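Long-range contacts in L-lactate dehydrogenase (Trichomonas vaginalis, PDB 4UUL), which probably catalyses the NAD-dependent interconversion of lactate and pyruvate, and possibly of malate and oxaloacetate: residues B[270-275]-B[285-290]; B[274-279]-B[299-304]. The protein carries 1 engineered substitution. All blocks are in the same frame, centred on the assembly; numbering follows the deposited sequence.

Contact 1 of 2, residues B[270-275]-B[285-290]; sequences PVPEGN and FSFPCN
Phe-287 pushes the outer end of its ring against three residues of the chain that follows strand 265-270, two of them at the same ring corner, CE2, and the third round CZ and CE1. Val-271 comes in at the ring edge, close to the ring plane, with CG2 4.1 Å from CE2 of Phe-287. Pro-272 and Phe-287 approach from opposite directions, with CD of Pro-272 3.9 Å from CE2 of Phe-287. Round CZ and CE1, the amide of Asn-275 crosses the Phe-287 side chain at about a right angle, its plane turned 54° from that of the ring; OD1 of Asn-275 is 4.0 Å from CE1 of Phe-287.

Val-271 serves two phenylalanines at once. At chi1 169° its CG2 lies anti to the carbonyl carbon, beside the backbone N, and this methyl packs 3.5 Å from CB of Phe-285. The ring of Phe-285 then leads away from this loop, and its CD1 covers one face of the Phe-287 ring near the rim, 3.7 Å above the plane.

No hydrogen bond joins the two segments, so the polar order lies within the loop. Residues 272-275 form a type I beta turn, and ND2 of Asn-275 donates to O of Pro-272 over 2.9 Å, nearly straight at 171°. The backbone N of Asn-275 reaches the same oxygen, which therefore takes two donors. The ND2 bond helps fix the amide beside the ring, while the backbone bond closes the turn.

The loop leaves an edge strand of the three-stranded antiparallel sheet, 265-270, 284-291 and 297-299, in the C-terminal domain. Val-299 of strand 297-299 touches both Pro-272 and Phe-287, while Phe-285 packs on Leu-313, Thr-316, Glu-317 and Leu-320 of helix 307-337.

Contact 2 of 2, residues B[274-279]-B[299-304]; sequences GNPYGI and VVEGFK
Tyr-277 reaches across to residues 299-304 with the outer part of its ring and ends in a hydroxyl held by two backbone bonds. Its CG stands anti to the carbonyl carbon (chi1 -61°), which carries the ring into the bend of residues 299-304. There OH donates to O of Val-300 at a short 2.6 Å, the donor tilted 16° from the carbonyl plane, and accepts from N of Phe-303 at 3.0 Å. Acting as donor and acceptor together, the hydroxyl fixes how far the ring enters and satisfies two main-chain groups, one before and one after Gly-302 in sequence.

Apolar contacts flank these bonds. CG1 of Val-299 lies at the ring edge, 3.6 Å from CE2 of Tyr-277, and the two side chains run past each other in opposite directions. CB of Phe-303 sits 4.0 Å from CZ of Tyr-277, while the phenyl group of Phe-303 turns off toward strand 177-183. One face of the tyrosine ring carries CG of the preceding Pro-276.

Behind the tyrosine is an Asx turn: OD1 of Asn-275 accepts from N of Tyr-277, and also from N of Ile-279, the latter on a lone pair in the carbonyl plane. ND2 of Asn-275 returns a bond to O of Ile-279, so one amide ties residues 275-279 together within the loop between strands 265-270 and 284-291.

At the exposed side, Glu-301 bends at chi2 (-111°), bringing its carboxylate alongside the CG-CD edge of Pro-276, with OE2 3.6 Å from CG of that proline. A water donates to the same OE2 and to O of Gly-274, bridging the segments. Outside the two segments, Trp-183 meets the Tyr-277 ring edge-to-face, and Arg-310 of helix 307-337 donates to O of Tyr-277.

Contacts 1 and 2 have centres about 7 Å apart and share Gly-274 and Asn-275, so a single loop between strands 265-270 and 284-291 supplies one side of each. Along the chain, the loop comes first, then strand 284-291 with the second half of contact 1, then strand 297-299 and the connection to helix 307-337 with the second half of contact 2. The partner segments are themselves joined, probably by a hydrogen bond from N of Val-300 to O of Pro-288, 2.9 Å apart. Together the contacts illustrate how one irregular loop can pack against both a sheet and its exit segment in the C-terminal domain, buried at contact 1 and near the surface at contact 2.

Contact 1 of 2, residues B[270-275]-B[285-290]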
ATOM      1  N   PRO B 270      16.443   2.028  22.931  1.00 14.04           N
ATOM      2  CA  PRO B 270      17.168   1.755  24.183  1.00 14.82           C
ATOM      3  C   PRO B 270      17.513   3.077  24.837  1.00 14.72           C
ATOM      4  O   PRO B 270      18.059   3.962  24.197  1.00 16.04           O
ATOM      5  CB  PRO B 270      18.441   1.042  23.679  1.00 16.32           C
ATOM      6  CG  PRO B 270      17.987   0.385  22.396  1.00 16.70           C
ATOM      7  CD  PRO B 270      17.106   1.442  21.767  1.00 16.01           C
ATOM      8  N   VAL B 271      17.225   3.215  26.119  1.00 14.37           N
ATOM      9  CA  VAL B 271      17.393   4.513  26.754  1.00 14.72           C
ATOM     10  C   VAL B 271      18.847   4.923  26.725  1.00 16.68           C
ATOM     11  O   VAL B 271      19.683   4.195  27.234  1.00 17.82           O
ATOM     12  CB  VAL B 271      16.898   4.489  28.231  1.00 14.97           C
ATOM     13  CG1 VAL B 271      17.312   5.720  28.975  1.00 17.27           C
ATOM     14  CG2 VAL B 271      15.379   4.305  28.292  1.00 15.00           C
ATOM     15  N   PRO B 272      19.172   6.117  26.179  1.00 17.06           N
ATOM     16  CA  PRO B 272      20.565   6.586  26.212  1.00 19.24           C
ATOM     17  C   PRO B 272      20.970   7.028  27.611  1.00 19.83           C
ATOM     18  O   PRO B 272      20.259   7.736  28.264  1.00 21.76           O
ATOM     19  CB  PRO B 272      20.591   7.806  25.256  1.00 21.83           C
ATOM     20  CG  PRO B 272      19.334   7.723  24.455  1.00 20.92           C
ATOM     21  CD  PRO B 272      18.330   6.998  25.356  1.00 17.91           C
ATOM     22  N   GLU B 273      22.146   6.632  28.054  1.00 20.84           N
ATOM     23  CA  GLU B 273      22.652   7.059  29.354  1.00 26.86           C
ATOM     24  C   GLU B 273      22.640   8.571  29.488  1.00 32.68           C
ATOM     25  O   GLU B 273      22.331   9.116  30.570  1.00 40.03           O
ATOM     26  CB  GLU B 273      24.064   6.522  29.620  1.00 33.71           C
ATOM     27  CG  GLU B 273      24.574   6.797  31.068  1.00 44.34           C
ATOM     28  CD  GLU B 273      25.904   6.120  31.362  1.00 54.89           C
ATOM     29  OE1 GLU B 273      26.307   5.231  30.580  1.00 58.20           O
ATOM     30  OE2 GLU B 273      26.544   6.479  32.381  1.00 58.84           O
ATOM     31  N   GLY B 274      22.988   9.289  28.443  1.00 28.27           N
ATOM     32  CA  GLY B 274      23.023  10.747  28.675  1.00 35.63           C
ATOM     33  C   GLY B 274      21.720  11.538  28.587  1.00 32.05           C
ATOM     34  O   GLY B 274      21.762  12.758  28.558  1.00 31.07           O
ATOM     35  N   ASN B 275      20.566  10.867  28.534  1.00 25.78           N
ATOM     36  CA  ASN B 275      19.354  11.546  28.083  1.00 22.55           C
ATOM     37  C   ASN B 275      18.930  12.684  28.991  1.00 23.40           C
ATOM     38  O   ASN B 275      19.148  12.644  30.197  1.00 25.32           O
ATOM     39  CB  ASN B 275      18.201  10.558  27.841  1.00 19.52           C
ATOM     40  CG  ASN B 275      17.536  10.098  29.127  1.00 17.71           C
ATOM     41  OD1 ASN B 275      16.645  10.751  29.675  1.00 18.92           O
ATOM     42  ND2 ASN B 275      17.964   8.972  29.611  1.00 18.05           N
ATOM     43  N   PHE B 285      12.325   2.874  25.335  1.00 12.14           N
ATOM     44  CA  PHE B 285      11.424   3.928  25.802  1.00 11.62           C
ATOM     45  C   PHE B 285      11.196   4.887  24.634  1.00 11.70           C
ATOM     46  O   PHE B 285      12.161   5.260  23.962  1.00 13.19           O
ATOM     47  CB  PHE B 285      12.151   4.620  26.966  1.00 12.86           C
ATOM     48  CG  PHE B 285      11.313   5.588  27.789  1.00 13.01           C
ATOM     49  CD1 PHE B 285      11.059   6.902  27.361  1.00 12.64           C
ATOM     50  CD2 PHE B 285      10.845   5.204  29.034  1.00 12.45           C
ATOM     51  CE1 PHE B 285      10.330   7.761  28.134  1.00 13.59           C
ATOM     52  CE2 PHE B 285      10.112   6.086  29.800  1.00 12.93           C
ATOM     53  CZ  PHE B 285       9.844   7.343  29.375  1.00 13.54           C
ATOM     54  N   SER B 286       9.933   5.257  24.373  1.00 12.19           N
ATOM     55  CA  SER B 286       9.683   6.193  23.301  1.00 11.65           C
ATOM     56  C   SER B 286      10.068   7.613  23.712  1.00 12.11           C
ATOM     57  O   SER B 286       9.676   8.102  24.786  1.00 12.86           O
ATOM     58  CB  SER B 286       8.207   6.144  22.879  1.00 13.18           C
ATOM     59  OG  SER B 286       8.015   7.001  21.767  1.00 13.39           O
ATOM     60  N   PHE B 287      10.919   8.219  22.896  1.00 12.20           N
ATOM     61  CA  PHE B 287      11.397   9.601  23.074  1.00 12.68           C
ATOM     62  C   PHE B 287      11.092  10.416  21.827  1.00 13.26           C
ATOM     63  O   PHE B 287      10.977   9.839  20.731  1.00 12.70           O
ATOM     64  CB  PHE B 287      12.919   9.638  23.199  1.00 14.10           C
ATOM     65  CG  PHE B 287      13.487   9.167  24.538  1.00 14.22           C
ATOM     66  CD1 PHE B 287      13.572  10.013  25.605  1.00 16.02           C
ATOM     67  CD2 PHE B 287      13.941   7.879  24.698  1.00 13.48           C
ATOM     68  CE1 PHE B 287      14.113   9.630  26.807  1.00 17.84           C
ATOM     69  CE2 PHE B 287      14.512   7.471  25.907  1.00 14.67           C
ATOM     70  CZ  PHE B 287      14.617   8.355  26.938  1.00 17.08           C
ATOM     71  N   PRO B 288      11.053  11.745  21.978  1.00 13.50           N
ATOM     72  CA  PRO B 288      11.095  12.595  20.774  1.00 14.06           C
ATOM     73  C   PRO B 288      12.484  12.523  20.153  1.00 14.11           C
ATOM     74  O   PRO B 288      13.496  12.802  20.839  1.00 15.37           O
ATOM     75  CB  PRO B 288      10.788  13.977  21.309  1.00 14.45           C
ATOM     76  CG  PRO B 288      11.354  13.950  22.723  1.00 15.87           C
ATOM     77  CD  PRO B 288      11.161  12.500  23.235  1.00 14.35           C
ATOM     78  N   CYS B 289      12.553  12.116  18.889  1.00 14.47           N
ATOM     79  CA  CYS B 289      13.818  11.883  18.224  1.00 15.15           C
ATOM     80  C   CYS B 289      13.956  12.622  16.908  1.00 15.93           C
ATOM     81  O   CYS B 289      12.955  12.941  16.233  1.00 16.65           O
ATOM     82  CB  CYS B 289      14.024  10.382  17.945  1.00 15.65           C
ATOM     83  SG  CYS B 289      14.185   9.353  19.434  1.00 15.71           S
ATOM     84  N   ASN B 290      15.200  12.857  16.538  1.00 17.26           N
ATOM     85  CA  ASN B 290      15.522  13.118  15.157  1.00 17.89           C
ATOM     86  C   ASN B 290      16.611  12.141  14.705  1.00 19.27           C
ATOM     87  O   ASN B 290      17.084  11.330  15.519  1.00 18.26           O
ATOM     88  CB  ASN B 290      15.832  14.600  14.903  1.00 21.06           C
ATOM     89  CG  ASN B 290      16.908  15.148  15.737  1.00 24.44           C
ATOM     90  OD1 ASN B 290      17.904  14.496  16.062  1.00 28.54           O
ATOM     91  ND2 ASN B 290      16.759  16.450  16.043  1.00 27.61           N
TER

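Contact 2 of 2, residues B[274-279]-B[299-304]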
ATOM      1  N   GLY B 274      22.988   9.289  28.443  1.00 28.27           N
ATOM      2  CA  GLY B 274      23.023  10.747  28.675  1.00 35.63           C
ATOM      3  C   GLY B 274      21.720  11.538  28.587  1.00 32.05           C
ATOM      4  O   GLY B 274      21.762  12.758  28.558  1.00 31.07           O
ATOM      5  N   ASN B 275      20.566  10.867  28.534  1.00 25.78           N
ATOM      6  CA  ASN B 275      19.354  11.546  28.083  1.00 22.55           C
ATOM      7  C   ASN B 275      18.930  12.684  28.991  1.00 23.40           C
ATOM      8  O   ASN B 275      19.148  12.644  30.197  1.00 25.32           O
ATOM      9  CB  ASN B 275      18.201  10.558  27.841  1.00 19.52           C
ATOM     10  CG  ASN B 275      17.536  10.098  29.127  1.00 17.71           C
ATOM     11  OD1 ASN B 275      16.645  10.751  29.675  1.00 18.92           O
ATOM     12  ND2 ASN B 275      17.964   8.972  29.611  1.00 18.05           N
ATOM     13  N   PRO B 276      18.306  13.721  28.424  1.00 23.91           N
ATOM     14  CA  PRO B 276      18.076  14.877  29.303  1.00 27.21           C
ATOM     15  C   PRO B 276      16.721  14.848  30.005  1.00 22.89           C
ATOM     16  O   PRO B 276      16.350  15.864  30.612  1.00 26.55           O
ATOM     17  CB  PRO B 276      18.182  16.063  28.351  1.00 31.96           C
ATOM     18  CG  PRO B 276      17.668  15.502  27.060  1.00 28.23           C
ATOM     19  CD  PRO B 276      18.151  14.064  27.008  1.00 27.86           C
ATOM     20  N   TYR B 277      16.019  13.703  29.980  1.00 20.62           N
ATOM     21  CA  TYR B 277      14.644  13.661  30.513  1.00 19.38           C
ATOM     22  C   TYR B 277      14.483  12.790  31.756  1.00 18.15           C
ATOM     23  O   TYR B 277      13.370  12.501  32.195  1.00 18.71           O
ATOM     24  CB  TYR B 277      13.673  13.288  29.404  1.00 18.20           C
ATOM     25  CG  TYR B 277      13.719  14.318  28.293  1.00 17.33           C
ATOM     26  CD1 TYR B 277      13.405  15.656  28.531  1.00 18.00           C
ATOM     27  CD2 TYR B 277      14.092  13.959  27.011  1.00 17.38           C
ATOM     28  CE1 TYR B 277      13.532  16.620  27.537  1.00 17.99           C
ATOM     29  CE2 TYR B 277      14.172  14.902  25.994  1.00 17.07           C
ATOM     30  CZ  TYR B 277      13.873  16.230  26.252  1.00 17.61           C
ATOM     31  OH  TYR B 277      13.971  17.218  25.287  1.00 19.45           O
ATOM     32  N   GLY B 278      15.611  12.388  32.351  1.00 19.50           N
ATOM     33  CA  GLY B 278      15.559  11.707  33.626  1.00 20.66           C
ATOM     34  C   GLY B 278      15.076  10.268  33.547  1.00 18.57           C
ATOM     35  O   GLY B 278      14.498   9.753  34.524  1.00 22.52           O
ATOM     36  N   ILE B 279      15.325   9.607  32.423  1.00 17.31           N
ATOM     37  CA  ILE B 279      14.907   8.216  32.275  1.00 16.26           C
ATOM     38  C   ILE B 279      16.126   7.311  32.493  1.00 14.83           C
ATOM     39  O   ILE B 279      17.205   7.556  31.982  1.00 17.25           O
ATOM     40  CB  ILE B 279      14.330   7.971  30.862  1.00 16.33           C
ATOM     41  CG1 ILE B 279      13.293   9.036  30.517  1.00 17.13           C
ATOM     42  CG2 ILE B 279      13.736   6.572  30.777  1.00 17.01           C
ATOM     43  CD1 ILE B 279      12.168   9.193  31.472  1.00 19.81           C
ATOM     44  N   VAL B 299      17.911  11.760  20.706  1.00 17.54           N
ATOM     45  CA  VAL B 299      16.831  12.347  21.453  1.00 16.54           C
ATOM     46  C   VAL B 299      16.913  13.872  21.333  1.00 16.95           C
ATOM     47  O   VAL B 299      17.959  14.466  21.512  1.00 21.69           O
ATOM     48  CB  VAL B 299      16.918  11.913  22.943  1.00 18.17           C
ATOM     49  CG1 VAL B 299      15.899  12.636  23.778  1.00 19.01           C
ATOM     50  CG2 VAL B 299      16.761  10.414  23.114  1.00 17.64           C
ATOM     51  N   VAL B 300      15.792  14.487  21.016  1.00 16.85           N
ATOM     52  CA  VAL B 300      15.713  15.923  20.803  1.00 17.77           C
ATOM     53  C   VAL B 300      15.780  16.586  22.171  1.00 19.48           C
ATOM     54  O   VAL B 300      15.022  16.222  23.089  1.00 19.21           O
ATOM     55  CB  VAL B 300      14.409  16.283  20.126  1.00 19.11           C
ATOM     56  CG1 VAL B 300      14.295  17.799  19.979  1.00 21.76           C
ATOM     57  CG2 VAL B 300      14.314  15.603  18.760  1.00 20.10           C
ATOM     58  N   GLU B 301      16.708  17.531  22.297  1.00 21.45           N
ATOM     59  CA  GLU B 301      16.884  18.273  23.539  1.00 23.85           C
ATOM     60  C   GLU B 301      15.950  19.469  23.603  1.00 22.94           C
ATOM     61  O   GLU B 301      15.511  19.933  22.573  1.00 25.16           O
ATOM     62  CB  GLU B 301      18.328  18.781  23.649  1.00 28.30           C
ATOM     63  CG  GLU B 301      19.374  17.697  23.523  1.00 34.24           C
ATOM     64  CD  GLU B 301      20.137  17.395  24.788  1.00 44.37           C
ATOM     65  OE1 GLU B 301      20.387  18.302  25.596  1.00 49.85           O
ATOM     66  OE2 GLU B 301      20.553  16.242  24.953  1.00 47.45           O
ATOM     67  N   GLY B 302      15.664  19.979  24.796  1.00 23.30           N
ATOM     68  CA  GLY B 302      15.038  21.277  24.912  1.00 23.76           C
ATOM     69  C   GLY B 302      13.572  21.252  25.254  1.00 22.48           C
ATOM     70  O   GLY B 302      12.979  22.276  25.516  1.00 25.35           O
ATOM     71  N   PHE B 303      12.959  20.084  25.267  1.00 20.01           N
ATOM     72  CA  PHE B 303      11.583  19.996  25.722  1.00 20.81           C
ATOM     73  C   PHE B 303      11.522  20.174  27.238  1.00 22.59           C
ATOM     74  O   PHE B 303      12.498  19.953  27.965  1.00 23.07           O
ATOM     75  CB  PHE B 303      10.928  18.693  25.247  1.00 19.30           C
ATOM     76  CG  PHE B 303      10.704  18.669  23.727  1.00 17.81           C
ATOM     77  CD1 PHE B 303       9.883  19.635  23.146  1.00 18.96           C
ATOM     78  CD2 PHE B 303      11.319  17.726  22.927  1.00 17.76           C
ATOM     79  CE1 PHE B 303       9.697  19.664  21.767  1.00 19.14           C
ATOM     80  CE2 PHE B 303      11.116  17.728  21.557  1.00 18.68           C
ATOM     81  CZ  PHE B 303      10.313  18.689  20.975  1.00 19.79           C
ATOM     82  N   LYS B 304      10.361  20.591  27.721  1.00 22.07           N
ATOM     83  CA  LYS B 304      10.193  20.929  29.133  1.00 22.62           C
ATOM     84  C   LYS B 304       9.406  19.854  29.824  1.00 21.29           C
ATOM     85  O   LYS B 304       8.463  19.284  29.257  1.00 22.29           O
ATOM     86  CB  LYS B 304       9.437  22.231  29.257  1.00 25.99           C
ATOM     87  CG  LYS B 304      10.243  23.426  28.751  1.00 35.37           C
ATOM     88  CD  LYS B 304       9.658  24.757  29.209  1.00 45.75           C
ATOM     89  CE  LYS B 304       8.296  25.025  28.575  1.00 53.94           C
ATOM     90  NZ  LYS B 304       7.898  26.458  28.747  1.00 56.67           N
TER
HETATM   91  O   HOH W   1      21.940  15.065  26.801  1.00 50.80           O